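Glyceraldehyde-3-phosphate dehydrogenase (Sulfolobus solfataricus, PDB 1B7G) catalyses the phosphorylating oxidation of D-glyceraldehyde 3-phosphate to 1,3-bisphosphoglycerate in glycolysis, with NAD or, preferentially, NADP as cofactor. Local coordinates at residues E72-D83 with I96-Q107. The protein carries 1 engineered substitution. Sequence-based numbering, arbitrary orientation.
Unlike the reference sequence in segment 72-83: Glu72 (reference Asp), Asp73 (reference Tyr).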
loop_
_atom_site.group_PDB
_atom_site.type_symbol
_atom_site.label_atom_id
_atom_site.label_comp_id
_atom_site.label_asym_id
_atom_site.label_seq_id
_atom_site.Cartn_x
_atom_site.Cartn_y
_atom_site.Cartn_z
ATOM N N GLU A 72 26.002 -20.483 2.095
ATOM C CA GLU A 72 26.302 -21.773 2.675
ATOM C C GLU A 72 26.287 -21.732 4.200
ATOM O O GLU A 72 25.797 -22.660 4.852
ATOM C CB GLU A 72 27.652 -22.309 2.209
ATOM C CG GLU A 72 27.644 -22.873 0.796
ATOM C CD GLU A 72 27.674 -21.790 -0.263
ATOM O OE1 GLU A 72 27.779 -20.598 0.090
ATOM O OE2 GLU A 72 27.597 -22.155 -1.462
ATOM N N ASP A 73 26.855 -20.682 4.779
ATOM C CA ASP A 73 26.837 -20.530 6.227
ATOM C C ASP A 73 25.395 -20.554 6.732
ATOM O O ASP A 73 25.080 -21.352 7.632
ATOM C CB ASP A 73 27.487 -19.216 6.661
ATOM C CG ASP A 73 29.013 -19.298 6.526
ATOM O OD1 ASP A 73 29.540 -20.416 6.588
ATOM O OD2 ASP A 73 29.616 -18.245 6.310
ATOM N N LEU A 74 24.577 -19.699 6.110
ATOM C CA LEU A 74 23.167 -19.545 6.472
ATOM C C LEU A 74 22.482 -20.894 6.371
ATOM O O LEU A 74 21.782 -21.327 7.274
ATOM C CB LEU A 74 22.457 -18.510 5.576
ATOM C CG LEU A 74 20.929 -18.457 5.659
ATOM C CD1 LEU A 74 20.447 -18.060 7.051
ATOM C CD2 LEU A 74 20.316 -17.485 4.642
ATOM N N ILE A 75 22.805 -21.604 5.279
ATOM C CA ILE A 75 22.268 -22.927 5.040
ATOM C C ILE A 75 22.661 -23.898 6.135
ATOM O O ILE A 75 21.805 -24.570 6.724
ATOM C CB ILE A 75 22.678 -23.452 3.632
ATOM C CG1 ILE A 75 22.042 -22.556 2.568
ATOM C CG2 ILE A 75 22.147 -24.879 3.493
ATOM C CD1 ILE A 75 22.691 -22.592 1.205
ATOM N N LYS A 76 23.964 -23.946 6.447
ATOM C CA LYS A 76 24.491 -24.817 7.489
ATOM C C LYS A 76 23.851 -24.559 8.847
ATOM O O LYS A 76 23.479 -25.503 9.574
ATOM C CB LYS A 76 26.024 -24.693 7.578
ATOM C CG LYS A 76 26.823 -25.446 6.546
ATOM C CD LYS A 76 28.301 -25.110 6.450
ATOM C CE LYS A 76 28.644 -24.172 5.317
ATOM N NZ LYS A 76 30.099 -23.899 5.158
ATOM N N THR A 77 23.628 -23.304 9.189
ATOM C CA THR A 77 22.993 -22.919 10.447
ATOM C C THR A 77 21.524 -23.227 10.555
ATOM O O THR A 77 20.975 -23.377 11.671
ATOM C CB THR A 77 23.167 -21.385 10.635
ATOM O OG1 THR A 77 24.543 -21.074 10.481
ATOM C CG2 THR A 77 22.680 -20.904 11.987
ATOM N N SER A 78 20.787 -23.321 9.434
ATOM C CA SER A 78 19.349 -23.579 9.587
ATOM C C SER A 78 19.092 -25.061 9.715
ATOM O O SER A 78 19.983 -25.900 9.482
ATOM C CB SER A 78 18.649 -23.007 8.324
ATOM O OG SER A 78 19.124 -23.731 7.190
ATOM N N ASP A 79 17.924 -25.422 10.180
ATOM C CA ASP A 79 17.333 -26.726 10.137
ATOM C C ASP A 79 16.578 -26.907 8.788
ATOM O O ASP A 79 16.257 -28.047 8.440
ATOM C CB ASP A 79 16.287 -26.844 11.248
ATOM C CG ASP A 79 16.937 -26.758 12.633
ATOM O OD1 ASP A 79 18.055 -27.296 12.793
ATOM O OD2 ASP A 79 16.336 -26.159 13.537
ATOM N N ILE A 80 16.205 -25.820 8.114
ATOM C CA ILE A 80 15.447 -25.902 6.841
ATOM C C ILE A 80 15.498 -24.565 6.108
ATOM O O ILE A 80 15.499 -23.485 6.717
ATOM C CB ILE A 80 13.976 -26.270 7.067
ATOM C CG1 ILE A 80 13.158 -26.391 5.757
ATOM C CG2 ILE A 80 13.308 -25.197 7.941
ATOM C CD1 ILE A 80 11.840 -27.176 5.975
ATOM N N VAL A 81 15.584 -24.608 4.767
ATOM C CA VAL A 81 15.686 -23.368 4.016
ATOM C C VAL A 81 14.402 -23.104 3.192
ATOM O O VAL A 81 13.913 -24.075 2.595
ATOM C CB VAL A 81 16.848 -23.429 3.013
ATOM C CG1 VAL A 81 17.008 -22.087 2.294
ATOM C CG2 VAL A 81 18.164 -23.826 3.686
ATOM N N VAL A 82 13.878 -21.901 3.243
ATOM C CA VAL A 82 12.801 -21.440 2.376
ATOM C C VAL A 82 13.466 -20.705 1.180
ATOM O O VAL A 82 14.033 -19.620 1.311
ATOM C CB VAL A 82 11.758 -20.503 2.961
ATOM C CG1 VAL A 82 10.668 -20.187 1.911
ATOM C CG2 VAL A 82 11.052 -21.120 4.172
ATOM N N ASP A 83 13.482 -21.381 0.039
ATOM C CA ASP A 83 14.125 -20.811 -1.148
ATOM C C ASP A 83 13.101 -19.967 -1.905
ATOM O O ASP A 83 12.090 -20.508 -2.355
ATOM C CB ASP A 83 14.705 -21.912 -2.030
ATOM C CG ASP A 83 15.444 -21.396 -3.249
ATOM O OD1 ASP A 83 14.927 -20.538 -3.996
ATOM O OD2 ASP A 83 16.565 -21.888 -3.499
ATOM N N ILE A 96 23.386 -27.750 -3.580
ATOM C CA ILE A 96 24.005 -27.235 -2.349
ATOM C C ILE A 96 23.245 -27.640 -1.106
ATOM O O ILE A 96 23.804 -28.202 -0.144
ATOM C CB ILE A 96 24.185 -25.713 -2.468
ATOM C CG1 ILE A 96 25.144 -25.429 -3.631
ATOM C CG2 ILE A 96 24.719 -25.105 -1.187
ATOM C CD1 ILE A 96 25.087 -24.052 -4.214
ATOM N N TYR A 97 21.910 -27.516 -1.095
ATOM C CA TYR A 97 21.137 -27.995 0.054
ATOM C C TYR A 97 21.324 -29.503 0.264
ATOM O O TYR A 97 21.300 -30.011 1.388
ATOM C CB TYR A 97 19.660 -27.677 -0.073
ATOM C CG TYR A 97 19.277 -26.260 -0.419
ATOM C CD1 TYR A 97 19.935 -25.161 0.105
ATOM C CD2 TYR A 97 18.201 -26.033 -1.279
ATOM C CE1 TYR A 97 19.557 -23.867 -0.208
ATOM C CE2 TYR A 97 17.802 -24.739 -1.587
ATOM C CZ TYR A 97 18.479 -23.661 -1.064
ATOM O OH TYR A 97 18.121 -22.380 -1.399
ATOM N N LEU A 98 21.451 -30.273 -0.820
ATOM C CA LEU A 98 21.622 -31.713 -0.678
ATOM C C LEU A 98 22.971 -32.074 -0.042
ATOM O O LEU A 98 23.055 -32.997 0.787
ATOM C CB LEU A 98 21.564 -32.413 -2.039
ATOM C CG LEU A 98 20.164 -32.748 -2.548
ATOM C CD1 LEU A 98 20.219 -33.034 -4.045
ATOM C CD2 LEU A 98 19.579 -33.894 -1.752
ATOM N N GLN A 99 24.008 -31.402 -0.514
ATOM C CA GLN A 99 25.369 -31.681 -0.034
ATOM C C GLN A 99 25.546 -31.189 1.398
ATOM O O GLN A 99 26.243 -31.799 2.209
ATOM C CB GLN A 99 26.422 -31.061 -0.953
ATOM C CG GLN A 99 26.563 -29.559 -0.796
ATOM C CD GLN A 99 27.903 -29.033 -1.269
ATOM O OE1 GLN A 99 28.073 -28.714 -2.452
ATOM N NE2 GLN A 99 28.856 -28.932 -0.343
ATOM N N LEU A 100 24.825 -30.124 1.739
ATOM C CA LEU A 100 24.839 -29.580 3.086
ATOM C C LEU A 100 23.723 -30.187 3.918
ATOM O O LEU A 100 23.489 -29.792 5.055
ATOM C CB LEU A 100 24.803 -28.062 3.085
ATOM C CG LEU A 100 25.955 -27.360 2.352
ATOM C CD1 LEU A 100 25.725 -25.863 2.294
ATOM C CD2 LEU A 100 27.268 -27.682 3.072
ATOM N N GLN A 101 23.085 -31.218 3.385
ATOM C CA GLN A 101 22.061 -31.981 4.067
ATOM C C GLN A 101 20.991 -31.166 4.756
ATOM O O GLN A 101 20.625 -31.391 5.914
ATOM C CB GLN A 101 22.756 -32.966 5.038
ATOM C CG GLN A 101 23.732 -33.906 4.322
ATOM C CD GLN A 101 24.597 -34.682 5.302
ATOM O OE1 GLN A 101 24.235 -34.824 6.479
ATOM N NE2 GLN A 101 25.737 -35.183 4.842
ATOM N N ARG A 102 20.346 -30.217 4.027
ATOM C CA ARG A 102 19.283 -29.415 4.643
ATOM C C ARG A 102 17.990 -29.497 3.827
ATOM O O ARG A 102 18.069 -29.392 2.611
ATOM C CB ARG A 102 19.736 -27.957 4.738
ATOM C CG ARG A 102 20.917 -27.745 5.687
ATOM C CD ARG A 102 20.501 -27.883 7.141
ATOM N NE ARG A 102 21.590 -27.621 8.067
ATOM C CZ ARG A 102 22.394 -28.528 8.614
ATOM N NH1 ARG A 102 22.263 -29.821 8.357
ATOM N NH2 ARG A 102 23.352 -28.135 9.449
ATOM N N ASN A 103 16.855 -29.705 4.492
ATOM C CA ASN A 103 15.549 -29.736 3.855
ATOM C C ASN A 103 15.290 -28.351 3.224
ATOM O O ASN A 103 15.883 -27.374 3.689
ATOM C CB ASN A 103 14.445 -30.034 4.859
ATOM C CG ASN A 103 14.339 -31.476 5.304
ATOM O OD1 ASN A 103 15.195 -32.301 4.999
ATOM N ND2 ASN A 103 13.273 -31.829 6.014
ATOM N N ALA A 104 14.473 -28.318 2.155
ATOM C CA ALA A 104 14.198 -27.033 1.511
ATOM C C ALA A 104 12.803 -26.926 0.872
ATOM O O ALA A 104 12.268 -27.899 0.362
ATOM C CB ALA A 104 15.242 -26.700 0.494
ATOM N N ILE A 105 12.264 -25.709 0.921
ATOM C CA ILE A 105 10.954 -25.400 0.337
ATOM C C ILE A 105 11.184 -24.525 -0.906
ATOM O O ILE A 105 11.860 -23.479 -0.759
ATOM C CB ILE A 105 10.071 -24.587 1.290
ATOM C CG1 ILE A 105 10.012 -25.138 2.730
ATOM C CG2 ILE A 105 8.653 -24.481 0.731
ATOM C CD1 ILE A 105 9.502 -26.552 2.827
ATOM N N PHE A 106 10.661 -24.925 -2.070
ATOM C CA PHE A 106 10.920 -24.068 -3.254
ATOM C C PHE A 106 9.649 -23.394 -3.749
ATOM O O PHE A 106 8.547 -23.766 -3.350
ATOM C CB PHE A 106 11.600 -24.805 -4.376
ATOM C CG PHE A 106 12.917 -25.467 -4.160
ATOM C CD1 PHE A 106 12.971 -26.762 -3.642
ATOM C CD2 PHE A 106 14.104 -24.863 -4.492
ATOM C CE1 PHE A 106 14.176 -27.398 -3.480
ATOM C CE2 PHE A 106 15.318 -25.471 -4.295
ATOM C CZ PHE A 106 15.343 -26.767 -3.807
ATOM N N GLN A 107 9.794 -22.365 -4.592
ATOM C CA GLN A 107 8.629 -21.623 -5.082
ATOM C C GLN A 107 8.142 -22.170 -6.409
ATOM O O GLN A 107 8.883 -22.885 -7.087
ATOM C CB GLN A 107 8.892 -20.118 -5.114
ATOM C CG GLN A 107 9.337 -19.609 -3.712
ATOM C CD GLN A 107 8.502 -20.161 -2.594
ATOM O OE1 GLN A 107 7.276 -20.038 -2.598
ATOM N NE2 GLN A 107 9.138 -20.803 -1.587
HETATM O O HOH W 1 17.087 -30.356 7.320
HETATM O O HOH W 2 12.540 -21.559 -5.375
#
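Neighbouring parallel strands 80-83 and 103-106 of the Rossmann-type nucleotide-binding domain meet here, joined by the beta-alpha-beta crossover through helix 89-99. Val81 N gives a hydrogen bond to Asn103 O (3.0 Å), Val81 O accepts from Ile105 N, and Asp83 N reaches Ile105 O. Just ahead of these bonds, water 1 bridges Asp79 O and Asn103 N.

Val81, beta-branched as suits a strand, lays its CB over one face of the Tyr97 ring, off centre toward the rim. Ile75, from helix 71-77, instead meets that ring at its edge, CD1 lying 3.7 Å from Tyr97 CE1. The CG2 branch of Ile75, anti to the backbone N, packs against Leu100 CD1 and Arg102 CG. Tyrosine suits this place because its phenol pairs an apolar ring with a polar end: Tyr97 OH donates to Asp83 OD2 (2.7 Å), on the anti side of the carboxylate and 33° out of its plane. Asn7 also bonds this hydroxyl, while Asp83 OD1 is bonded to Thr85.

Arg102 lies against the C-terminal end of helix 71-77. Its chain bends at chi2 (-73°), and NH2 donates to Lys76 O at 2.6 Å, within the guanidinium plane and on a carbonyl lone pair; NE adds weak bonds to Ile75 O and Lys76 O. Were Arg102 replaced by alanine, Lys76 O would probably lose its charged donor and a gap open beside Ile75 CG2.

Beyond strand 103-106, Gln107 has an amide long enough for NE2 to donate to Asp83 O (3.1 Å); NE2 also bonds Asn308, and the side chain lies near Ile12, which probably binds NAD. The guanidinium of Arg102 probably gains from the partial negative charge of the helix-end carbonyls, and the hydroxyls of Tyr97 and Thr85 probably help offset the cost of burying the Asp83 carboxylate.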